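Local coordinates for putative N-acetylmuramoyl-L-alanine amidase,autolysin cwp6 (Peptoclostridium difficile, PDB 5J72), which probably cleaves the amide bond between N-acetylmuramic acid and L-alanine in peptidoglycan as a zinc-dependent autolysin, anchored to the cell wall by CWB2 domains, at residues Leu99-Lys102 against Asp103-Val106; Asn36-Tyr40 against Asp41-Glu45; Thr143-Glu146 against Ile147-Gly151; Lys197-Leu200 against Lys201-Pro205. All blocks are in the same frame, centred on the assembly; numbering follows the deposited sequence. Where two conformers were deposited one is given.

In the fold
Contacts 1 and 2 belong to the N-terminal domain and contacts 3 and 4 to the first CWB2 repeat. Contacts 3 and 4 touch directly: S148 OG lies 2.7 Å from E199 OE2, probably as a hydrogen bond between helices 140-151 and 194-203. Contact 1 faces this pair without touching it, with nearest atoms about 7 Å from contact 3 and about 6 Å from contact 4. A bound calcium ion lies about 7 Å from the side chain of Y104 and about 9 Å from that of L203. Contact 2 is more remote, its centre about 31 Å from that of contact 4. The zinc site of H460, E477 and H530 belongs to the amidase domain.

Contact 1. Residues Leu99-Lys102 against Asp103-Val106; sequences LNLK and DYDV
K102 and D105 form a salt bridge across a short 3-10 turn, a local contact in the loop that leads from helix 91-96 to strand 106-113 of the N-terminal domain. Three backbone bonds of the i to i+3 kind define the turn: D103 N to N100 O, Y104 N to L101 O and D105 N to K102 O, the last of them 3.2 Å long and nearly straight at the hydrogen (171°). K102 departs from an extended shape at chi2 (-99°) and chi3, curling its chain back toward the carboxylate. NZ then meets D105 OD2 at 2.6 Å, on the syn side, tilted 28° out of the carboxylate plane, while K102 CD also comes within 3.0 Å of D105 OD2. The other oxygen, D105 OD1, accepts a hydrogen bond of 2.6 Å from a water, and that water donates to L101 O. On another side of the turn the Y104 side chain crosses that of L99 at about a right angle, with L99 CD2 3.3 Å from Y104 OH, and D103 CB covers one face of the ring. A second water joins N100 N, D103 OD1 (2.9 Å) and Y104 OH (2.7 Å). Beyond the turn, L99 and Y104 pack on strand 3-7, and K102 has a second acidic partner in E74. N100 and D103 belong to a calcium site seen in a structure of this protein, with no calcium modelled there in this chain. Each carboxylate of the turn thus has a bridging water, and K102, facing two acids, probably keeps its positive charge.

Contact 2. Residues Asn36-Tyr40 against Asp41-Glu45; sequences NFMCY and DMPLE
M38 turns CG anti to its carbonyl carbon (chi1 -67°) and then bends at chi2 and chi3, which brings the sulfur back across to the partner strand in one of its two deposited conformers. There M38 SD lies 3.5 Å from P43 CB, and M38 CE comes as close to D41 C. At the end of the hairpin Y40 has CG anti to the backbone N (chi1 -167°), a setting that leaves the ring beside the D41 N-H and carboxylate, with Y40 CD2 3.5 Å from D41 OD1 and the ring and carboxylate planes steeply inclined. Beta hairpin 30-39/42-51 is closed here by a type II' turn from C39 to M42, in which Y40 takes the positive-phi position. C39 and M42 form the hydrogen-bonded pair next to the turn, C39 N reaching M42 O at 2.9 Å in the carbonyl plane. The next such pair is F37 with L44, where F37 N approaches L44 O nearly along the C=O axis, also at 2.9 Å. Between them the non-hydrogen-bonded pair M38 and P43 adds CA-H...O contacts, P43 CA standing 3.4 Å from F37 O. M38 and P43 share one face of the sheet. The other carries F37, C39, M42 and L44; F37 CB meets L44 CB at 4.3 Å, and the F37 ring presents its edge to L44 O. L44 continues onto I61, Y63 and W73, while the Y40 ring packs edge-to-face with that of Y69.

Contact 3. Residues Thr143-Glu146 against Ile147-Gly151; sequences TAVE and ISKQG
V145 lays its CG1 branch alongside the last methylene of K149, one helical turn on, with V145 CG1 3.8 Å from K149 CE. The two side chains point the same way; K149 keeps its chain straight beyond CG, its later torsions all near 180°, so its methylenes run along the valine toward helix 194-203. E146 approaches the same lysine from another direction. Bent at chi2 (-59°), it brings OE1 to 4.2 Å from K149 NZ, too far for a salt bridge but near enough for a probable electrostatic attraction. On a different side of the helix T143 CG2 and I147 CD1 meet at 4.1 Å, and I147 CG1 also rests on the carbonyl oxygen of T143. The backbone beneath is regular alpha-helix, with i to i+4 bonds from I147, S148, K149 and Q150. The last of these is less straight than the others (143° at the hydrogen), and its acceptor, E146 O, also takes a bond from a water at 2.8 Å. That water donates to Q150 OE1 at 3.2 Å as well. The hydroxyl of T143 turns back to G137 N before the helix, and that of S148 to E199. In the first CWB2 domain, V145, S148 and K149 line the side of helix 140-151 that packs on helix 194-203, whereas A144 and I147 meet helix 375-387, and I147 and Q150 lean on L135 of strand 128-135.

Contact 4. Residues Lys197-Leu200 against Lys201-Pro205; sequences KAEL and KRLNP
E199 and R202, one turn apart on helix 194-203, pair side-on through two bonds: R202 NE reaches E199 OE1 at 2.9 Å and R202 NH1 reaches E199 OE2 at 2.8 Å. Both oxygens are met on their syn sides, and both lie close to the guanidinium plane, although the carboxylate is turned 32° against it. A bend at chi3 (63°) brings the edge of the R202 group round to the acid. L203 CD2, 3.6 Å from E199 OE2, sets hydrocarbon against this oxygen. On another flank K197 and K201 run side by side with NZ to NZ at 4.5 Å; one water accepts from both, and K201 NZ also bonds to A228 O. At the C-terminal end N204 leaves the helix with positive phi, making a weak bond from its N to L200 O, and P205 CD packs at 3.1 Å against L200 O. Further out, S148 of helix 140-151 bonds to E199 OE2, while W152 O and K153 O accept from R202 NH1 and NH2. L200, L203 and P205 face strand 158-163 of the parallel sheet of the first CWB2 domain. Buried as it is, the carboxylate of E199 is satisfied by an arginine and a serine, which probably keep it ionised, and the acid and the two carbonyls hold the guanidinium against rotation where helix 194-203 meets the end of helix 140-151.

Contact 1. Residues Leu99-Lys102 against Asp103-Val106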
loop_
_atom_site.group_PDB
_atom_site.type_symbol
_atom_site.label_atom_id
_atom_site.label_comp_id
_atom_site.label_asym_id
_atom_site.label_seq_id
_atom_site.Cartn_x
_atom_site.Cartn_y
_atom_site.Cartn_z
ATOM N N LEU A 99 -32.694 -13.579 10.370
ATOM C CA LEU A 99 -31.853 -12.596 9.681
ATOM C C LEU A 99 -32.319 -11.233 9.878
ATOM O O LEU A 99 -33.522 -10.993 10.010
ATOM C CB LEU A 99 -31.877 -12.923 8.183
ATOM C CG LEU A 99 -31.227 -14.258 7.855
ATOM C CD1 LEU A 99 -31.287 -14.508 6.367
ATOM C CD2 LEU A 99 -29.745 -14.280 8.270
ATOM N N ASN A 100 -31.377 -10.271 9.922
ATOM C CA ASN A 100 -31.754 -8.880 9.958
ATOM C C ASN A 100 -31.357 -8.389 8.549
ATOM O O ASN A 100 -30.167 -8.192 8.287
ATOM C CB ASN A 100 -30.997 -8.101 10.989
ATOM C CG ASN A 100 -31.509 -6.696 11.032
ATOM O OD1 ASN A 100 -30.770 -5.755 10.743
ATOM N ND2 ASN A 100 -32.774 -6.447 11.329
ATOM N N LEU A 101 -32.325 -8.208 7.650
ATOM C CA LEU A 101 -31.974 -7.937 6.246
ATOM C C LEU A 101 -31.156 -6.700 5.978
ATOM O O LEU A 101 -30.395 -6.693 5.005
ATOM C CB LEU A 101 -33.271 -7.928 5.414
ATOM C CG LEU A 101 -33.989 -9.291 5.532
ATOM C CD1 LEU A 101 -35.253 -9.215 4.752
ATOM C CD2 LEU A 101 -33.087 -10.390 5.017
ATOM N N LYS A 102 -31.247 -5.661 6.811
ATOM C CA LYS A 102 -30.433 -4.523 6.562
ATOM C C LYS A 102 -28.940 -4.847 6.699
ATOM O O LYS A 102 -28.103 -4.093 6.167
ATOM C CB LYS A 102 -30.759 -3.371 7.523
ATOM C CG LYS A 102 -32.037 -2.585 7.082
ATOM C CD LYS A 102 -31.723 -1.249 6.289
ATOM C CE LYS A 102 -32.609 -1.079 5.037
ATOM N NZ LYS A 102 -32.021 -0.159 3.957
ATOM N N ASP A 103 -28.605 -5.921 7.405
ATOM C CA ASP A 103 -27.177 -6.252 7.503
ATOM C C ASP A 103 -26.578 -6.586 6.114
ATOM O O ASP A 103 -25.332 -6.618 5.981
ATOM C CB ASP A 103 -26.985 -7.540 8.316
ATOM C CG ASP A 103 -27.358 -7.406 9.767
ATOM O OD1 ASP A 103 -27.456 -8.435 10.434
ATOM O OD2 ASP A 103 -27.559 -6.263 10.235
ATOM N N TYR A 104 -27.413 -6.874 5.106
ATOM C CA TYR A 104 -26.875 -7.227 3.784
ATOM C C TYR A 104 -26.992 -6.077 2.757
ATOM O O TYR A 104 -26.681 -6.292 1.600
ATOM C CB TYR A 104 -27.590 -8.483 3.219
ATOM C CG TYR A 104 -27.545 -9.563 4.261
ATOM C CD1 TYR A 104 -28.671 -9.858 5.033
ATOM C CD2 TYR A 104 -26.336 -10.200 4.590
ATOM C CE1 TYR A 104 -28.602 -10.732 6.111
ATOM C CE2 TYR A 104 -26.257 -11.079 5.688
ATOM C CZ TYR A 104 -27.398 -11.324 6.443
ATOM O OH TYR A 104 -27.362 -12.070 7.593
ATOM N N ASP A 105 -27.411 -4.889 3.171
ATOM C CA ASP A 105 -27.557 -3.778 2.185
ATOM C C ASP A 105 -26.226 -3.439 1.539
ATOM O O ASP A 105 -25.209 -3.358 2.250
ATOM C CB ASP A 105 -27.986 -2.531 2.945
ATOM C CG ASP A 105 -29.448 -2.526 3.336
ATOM O OD1 ASP A 105 -30.166 -3.481 3.001
ATOM O OD2 ASP A 105 -29.860 -1.580 3.978
ATOM N N VAL A 106 -26.205 -3.216 0.241
ATOM C CA VAL A 106 -24.958 -2.907 -0.464
ATOM C C VAL A 106 -25.126 -1.581 -1.138
ATOM O O VAL A 106 -26.140 -1.413 -1.850
ATOM C CB VAL A 106 -24.665 -4.048 -1.481
ATOM C CG1 VAL A 106 -23.530 -3.633 -2.418
ATOM C CG2 VAL A 106 -24.311 -5.336 -0.708
HETATM O O HOH W 1 -28.500 -11.005 9.759
HETATM O O HOH W 2 -30.264 -6.048 2.356
#

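Contact 2. Residues Asn36-Tyr40 against Asp41-Glu45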
loop_
_atom_site.group_PDB
_atom_site.type_symbol
_atom_site.label_atom_id
_atom_site.label_comp_id
_atom_site.label_asym_id
_atom_site.label_seq_id
_atom_site.Cartn_x
_atom_site.Cartn_y
_atom_site.Cartn_z
ATOM N N ASN A 36 -32.616 -12.411 -4.671
ATOM C CA ASN A 36 -33.210 -11.292 -5.399
ATOM C C ASN A 36 -33.032 -10.067 -4.527
ATOM O O ASN A 36 -33.324 -10.088 -3.340
ATOM C CB ASN A 36 -34.704 -11.562 -5.684
ATOM C CG ASN A 36 -35.328 -10.388 -6.369
ATOM O OD1 ASN A 36 -35.763 -9.434 -5.665
ATOM N ND2 ASN A 36 -35.310 -10.299 -7.735
ATOM N N PHE A 37 -32.510 -8.978 -5.135
ATOM C CA PHE A 37 -32.363 -7.702 -4.409
ATOM C C PHE A 37 -33.159 -6.649 -5.159
ATOM O O PHE A 37 -33.429 -6.835 -6.352
ATOM C CB PHE A 37 -30.883 -7.225 -4.498
ATOM C CG PHE A 37 -29.877 -8.244 -3.980
ATOM C CD1 PHE A 37 -29.317 -9.182 -4.829
ATOM C CD2 PHE A 37 -29.498 -8.252 -2.667
ATOM C CE1 PHE A 37 -28.374 -10.109 -4.360
ATOM C CE2 PHE A 37 -28.549 -9.188 -2.186
ATOM C CZ PHE A 37 -28.008 -10.095 -3.047
ATOM N N MET A 38 -33.474 -5.511 -4.498
ATOM C CA MET A 38 -34.114 -4.421 -5.230
ATOM C C MET A 38 -33.510 -3.137 -4.771
ATOM O O MET A 38 -33.148 -3.005 -3.589
ATOM C CB MET A 38 -35.641 -4.259 -4.904
ATOM C CG MET A 38 -36.484 -5.446 -5.384
ATOM S SD MET A 38 -36.832 -5.443 -7.188
ATOM C CE MET A 38 -38.054 -4.066 -7.310
ATOM N N CYS A 39 -33.385 -2.186 -5.696
ATOM C CA CYS A 39 -32.993 -0.844 -5.302
ATOM C C CYS A 39 -34.189 0.022 -5.899
ATOM O O CYS A 39 -34.274 0.153 -7.118
ATOM C CB CYS A 39 -31.646 -0.451 -5.912
ATOM S SG CYS A 39 -31.210 1.289 -5.535
ATOM N N TYR A 40 -35.073 0.550 -5.021
ATOM C CA TYR A 40 -36.318 1.264 -5.422
ATOM C C TYR A 40 -37.098 0.270 -6.284
ATOM O O TYR A 40 -37.411 -0.806 -5.762
ATOM C CB TYR A 40 -35.949 2.568 -6.166
ATOM C CG TYR A 40 -37.150 3.455 -6.317
ATOM C CD1 TYR A 40 -37.927 3.798 -5.217
ATOM C CD2 TYR A 40 -37.531 3.940 -7.568
ATOM C CE1 TYR A 40 -39.057 4.607 -5.357
ATOM C CE2 TYR A 40 -38.658 4.742 -7.716
ATOM C CZ TYR A 40 -39.411 5.079 -6.606
ATOM O OH TYR A 40 -40.493 5.939 -6.756
ATOM N N ASP A 41 -37.365 0.539 -7.558
ATOM C CA ASP A 41 -38.126 -0.435 -8.350
ATOM C C ASP A 41 -37.284 -1.273 -9.289
ATOM O O ASP A 41 -37.810 -1.940 -10.179
ATOM C CB ASP A 41 -39.209 0.321 -9.143
ATOM C CG ASP A 41 -38.667 1.285 -10.150
ATOM O OD1 ASP A 41 -37.446 1.592 -10.099
ATOM O OD2 ASP A 41 -39.465 1.742 -11.025
ATOM N N MET A 42 -35.935 -1.293 -9.111
ATOM C CA MET A 42 -35.108 -2.057 -10.050
ATOM C C MET A 42 -34.568 -3.351 -9.385
ATOM O O MET A 42 -34.018 -3.295 -8.311
ATOM C CB MET A 42 -33.888 -1.183 -10.480
ATOM C CG MET A 42 -32.935 -1.930 -11.404
ATOM S SD MET A 42 -31.665 -0.752 -11.955
ATOM C CE MET A 42 -32.546 0.133 -13.295
ATOM N N PRO A 43 -34.725 -4.490 -10.031
ATOM C CA PRO A 43 -34.252 -5.781 -9.485
ATOM C C PRO A 43 -32.842 -6.119 -9.917
ATOM O O PRO A 43 -32.359 -5.683 -10.972
ATOM C CB PRO A 43 -35.256 -6.784 -10.071
ATOM C CG PRO A 43 -35.571 -6.180 -11.483
ATOM C CD PRO A 43 -35.545 -4.655 -11.275
ATOM N N LEU A 44 -32.177 -6.916 -9.101
ATOM C CA LEU A 44 -30.816 -7.405 -9.386
ATOM C C LEU A 44 -30.820 -8.841 -8.840
ATOM O O LEU A 44 -31.294 -9.046 -7.720
ATOM C CB LEU A 44 -29.796 -6.617 -8.580
ATOM C CG LEU A 44 -28.312 -7.129 -8.786
ATOM C CD1 LEU A 44 -27.844 -6.733 -10.133
ATOM C CD2 LEU A 44 -27.411 -6.414 -7.811
ATOM N N GLU A 45 -30.365 -9.812 -9.570
ATOM C CA GLU A 45 -30.369 -11.155 -9.000
ATOM C C GLU A 45 -29.014 -11.833 -9.211
ATOM O O GLU A 45 -28.194 -11.387 -10.019
ATOM C CB GLU A 45 -31.497 -12.010 -9.576
ATOM C CG GLU A 45 -31.337 -12.415 -11.024
ATOM C CD GLU A 45 -32.379 -13.448 -11.410
ATOM O OE1 GLU A 45 -32.014 -14.515 -11.955
ATOM O OE2 GLU A 45 -33.570 -13.181 -11.158
#

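Contact 3. Residues Thr143-Glu146 against Ile147-Gly151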
loop_
_atom_site.group_PDB
_atom_site.type_symbol
_atom_site.label_atom_id
_atom_site.label_comp_id
_atom_site.label_asym_id
_atom_site.label_seq_id
_atom_site.Cartn_x
_atom_site.Cartn_y
_atom_site.Cartn_z
ATOM N N THR A 143 -11.464 3.185 15.270
ATOM C CA THR A 143 -11.269 2.921 13.850
ATOM C C THR A 143 -11.398 1.381 13.602
ATOM O O THR A 143 -12.023 1.010 12.602
ATOM C CB THR A 143 -9.892 3.445 13.382
ATOM O OG1 THR A 143 -10.028 4.841 13.274
ATOM C CG2 THR A 143 -9.476 2.913 11.977
ATOM N N ALA A 144 -10.831 0.536 14.491
ATOM C CA ALA A 144 -10.949 -0.918 14.299
ATOM C C ALA A 144 -12.468 -1.315 14.324
ATOM O O ALA A 144 -12.904 -2.193 13.571
ATOM C CB ALA A 144 -10.196 -1.663 15.380
ATOM N N VAL A 145 -13.253 -0.643 15.141
ATOM C CA VAL A 145 -14.695 -0.951 15.180
ATOM C C VAL A 145 -15.357 -0.574 13.868
ATOM O O VAL A 145 -16.230 -1.314 13.376
ATOM C CB VAL A 145 -15.344 -0.211 16.387
ATOM C CG1 VAL A 145 -16.905 -0.303 16.316
ATOM C CG2 VAL A 145 -14.854 -0.868 17.710
ATOM N N GLU A 146 -14.982 0.583 13.245
ATOM C CA GLU A 146 -15.660 0.911 11.999
ATOM C C GLU A 146 -15.303 -0.081 10.908
ATOM O O GLU A 146 -16.108 -0.321 10.021
ATOM C CB GLU A 146 -15.322 2.329 11.533
ATOM C CG GLU A 146 -15.847 3.380 12.526
ATOM C CD GLU A 146 -17.396 3.261 12.689
ATOM O OE1 GLU A 146 -17.879 3.096 13.830
ATOM O OE2 GLU A 146 -18.096 3.292 11.673
ATOM N N ILE A 147 -14.085 -0.647 10.966
ATOM C CA ILE A 147 -13.660 -1.632 9.964
ATOM C C ILE A 147 -14.490 -2.931 10.149
ATOM O O ILE A 147 -14.933 -3.556 9.187
ATOM C CB ILE A 147 -12.147 -1.872 10.146
ATOM C CG1 ILE A 147 -11.332 -0.634 9.613
ATOM C CG2 ILE A 147 -11.721 -3.118 9.303
ATOM C CD1 ILE A 147 -9.833 -0.695 10.088
ATOM N N SER A 148 -14.631 -3.323 11.381
ATOM C CA SER A 148 -15.397 -4.507 11.788
ATOM C C SER A 148 -16.873 -4.387 11.279
ATOM O O SER A 148 -17.420 -5.308 10.664
ATOM C CB SER A 148 -15.337 -4.591 13.343
ATOM O OG SER A 148 -16.140 -5.706 13.721
ATOM N N LYS A 149 -17.490 -3.221 11.473
ATOM C CA LYS A 149 -18.891 -2.994 11.002
ATOM C C LYS A 149 -18.983 -3.026 9.542
ATOM O O LYS A 149 -20.002 -3.426 8.985
ATOM C CB LYS A 149 -19.382 -1.637 11.500
ATOM C CG LYS A 149 -19.688 -1.717 12.963
ATOM C CD LYS A 149 -20.060 -0.331 13.530
ATOM C CE LYS A 149 -20.408 -0.541 14.997
ATOM N NZ LYS A 149 -20.738 0.734 15.732
ATOM N N GLN A 150 -17.926 -2.604 8.853
ATOM C CA GLN A 150 -17.961 -2.658 7.393
ATOM C C GLN A 150 -17.903 -4.046 6.838
ATOM O O GLN A 150 -18.688 -4.376 5.930
ATOM C CB GLN A 150 -16.754 -1.847 6.811
ATOM C CG GLN A 150 -16.791 -1.708 5.286
ATOM C CD GLN A 150 -17.994 -0.876 4.824
ATOM O OE1 GLN A 150 -18.543 -0.055 5.587
ATOM N NE2 GLN A 150 -18.364 -1.046 3.539
ATOM N N GLY A 151 -16.991 -4.919 7.319
ATOM C CA GLY A 151 -16.921 -6.221 6.655
ATOM C C GLY A 151 -17.687 -7.333 7.384
ATOM O O GLY A 151 -17.852 -8.450 6.861
HETATM O O HOH W 3 -18.319 0.666 8.663
#

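Contact 4. Residues Lys197-Leu200 against Lys201-Pro205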
loop_
_atom_site.group_PDB
_atom_site.type_symbol
_atom_site.label_atom_id
_atom_site.label_comp_id
_atom_site.label_asym_id
_atom_site.label_seq_id
_atom_site.Cartn_x
_atom_site.Cartn_y
_atom_site.Cartn_z
ATOM N N LYS A 197 -15.523 -3.339 23.787
ATOM C CA LYS A 197 -16.541 -4.112 24.508
ATOM C C LYS A 197 -17.869 -4.084 23.722
ATOM O O LYS A 197 -18.484 -5.120 23.565
ATOM C CB LYS A 197 -16.697 -3.463 25.907
ATOM C CG LYS A 197 -18.012 -3.800 26.607
ATOM C CD LYS A 197 -18.059 -3.119 28.030
ATOM C CE LYS A 197 -19.383 -3.409 28.733
ATOM N NZ LYS A 197 -19.297 -4.713 29.447
ATOM N N ALA A 198 -18.302 -2.919 23.220
ATOM C CA ALA A 198 -19.589 -2.841 22.539
ATOM C C ALA A 198 -19.543 -3.549 21.200
ATOM O O ALA A 198 -20.560 -4.130 20.790
ATOM C CB ALA A 198 -19.996 -1.357 22.332
ATOM N N GLU A 199 -18.390 -3.500 20.484
ATOM C CA GLU A 199 -18.380 -4.173 19.191
ATOM C C GLU A 199 -18.301 -5.698 19.393
ATOM O O GLU A 199 -18.871 -6.435 18.598
ATOM C CB GLU A 199 -17.173 -3.633 18.335
ATOM C CG GLU A 199 -17.043 -4.305 16.945
ATOM C CD GLU A 199 -18.260 -4.054 16.028
ATOM O OE1 GLU A 199 -19.178 -3.252 16.406
ATOM O OE2 GLU A 199 -18.297 -4.654 14.919
ATOM N N LEU A 200 -17.556 -6.193 20.419
ATOM C CA LEU A 200 -17.550 -7.613 20.708
ATOM C C LEU A 200 -19.034 -8.032 20.977
ATOM O O LEU A 200 -19.498 -9.048 20.473
ATOM C CB LEU A 200 -16.754 -7.955 22.003
ATOM C CG LEU A 200 -15.231 -7.921 21.844
ATOM C CD1 LEU A 200 -14.597 -8.060 23.179
ATOM C CD2 LEU A 200 -14.815 -9.083 20.930
ATOM N N LYS A 201 -19.778 -7.248 21.751
ATOM C CA LYS A 201 -21.184 -7.640 21.982
ATOM C C LYS A 201 -22.014 -7.655 20.683
ATOM O O LYS A 201 -22.817 -8.582 20.433
ATOM C CB LYS A 201 -21.869 -6.618 22.946
ATOM C CG LYS A 201 -21.352 -6.808 24.385
ATOM C CD LYS A 201 -22.094 -5.764 25.347
ATOM C CE LYS A 201 -21.780 -5.985 26.831
ATOM N NZ LYS A 201 -22.407 -7.248 27.410
ATOM N N ARG A 202 -21.815 -6.647 19.863
ATOM C CA ARG A 202 -22.576 -6.556 18.601
ATOM C C ARG A 202 -22.254 -7.733 17.666
ATOM O O ARG A 202 -23.173 -8.264 17.045
ATOM C CB ARG A 202 -22.204 -5.227 17.861
ATOM C CG ARG A 202 -23.252 -4.861 16.785
ATOM C CD ARG A 202 -22.715 -3.741 15.841
ATOM N NE ARG A 202 -21.536 -4.176 15.090
ATOM C CZ ARG A 202 -21.608 -4.976 14.030
ATOM N NH1 ARG A 202 -20.498 -5.380 13.427
ATOM N NH2 ARG A 202 -22.800 -5.383 13.567
ATOM N N LEU A 203 -20.973 -8.118 17.567
ATOM C CA LEU A 203 -20.569 -9.235 16.651
ATOM C C LEU A 203 -21.070 -10.584 17.148
ATOM O O LEU A 203 -21.110 -11.517 16.342
ATOM C CB LEU A 203 -19.009 -9.353 16.563
ATOM C CG LEU A 203 -18.385 -8.126 15.854
ATOM C CD1 LEU A 203 -16.883 -8.069 16.085
ATOM C CD2 LEU A 203 -18.623 -8.236 14.357
ATOM N N ASN A 204 -21.360 -10.693 18.450
ATOM C CA ASN A 204 -21.825 -11.936 19.121
ATOM C C ASN A 204 -20.922 -13.161 18.757
ATOM O O ASN A 204 -21.389 -14.176 18.240
ATOM C CB ASN A 204 -23.236 -12.254 18.734
ATOM C CG ASN A 204 -23.790 -13.312 19.777
ATOM O OD1 ASN A 204 -23.494 -13.184 20.989
ATOM N ND2 ASN A 204 -24.446 -14.294 19.370
ATOM N N PRO A 205 -19.625 -13.045 18.962
ATOM C CA PRO A 205 -18.760 -14.187 18.612
ATOM C C PRO A 205 -18.894 -15.318 19.617
ATOM O O PRO A 205 -19.371 -15.109 20.741
ATOM C CB PRO A 205 -17.347 -13.576 18.705
ATOM C CG PRO A 205 -17.502 -12.532 19.800
ATOM C CD PRO A 205 -18.881 -11.931 19.551
HETATM O O HOH W 4 -21.782 -6.288 30.025
#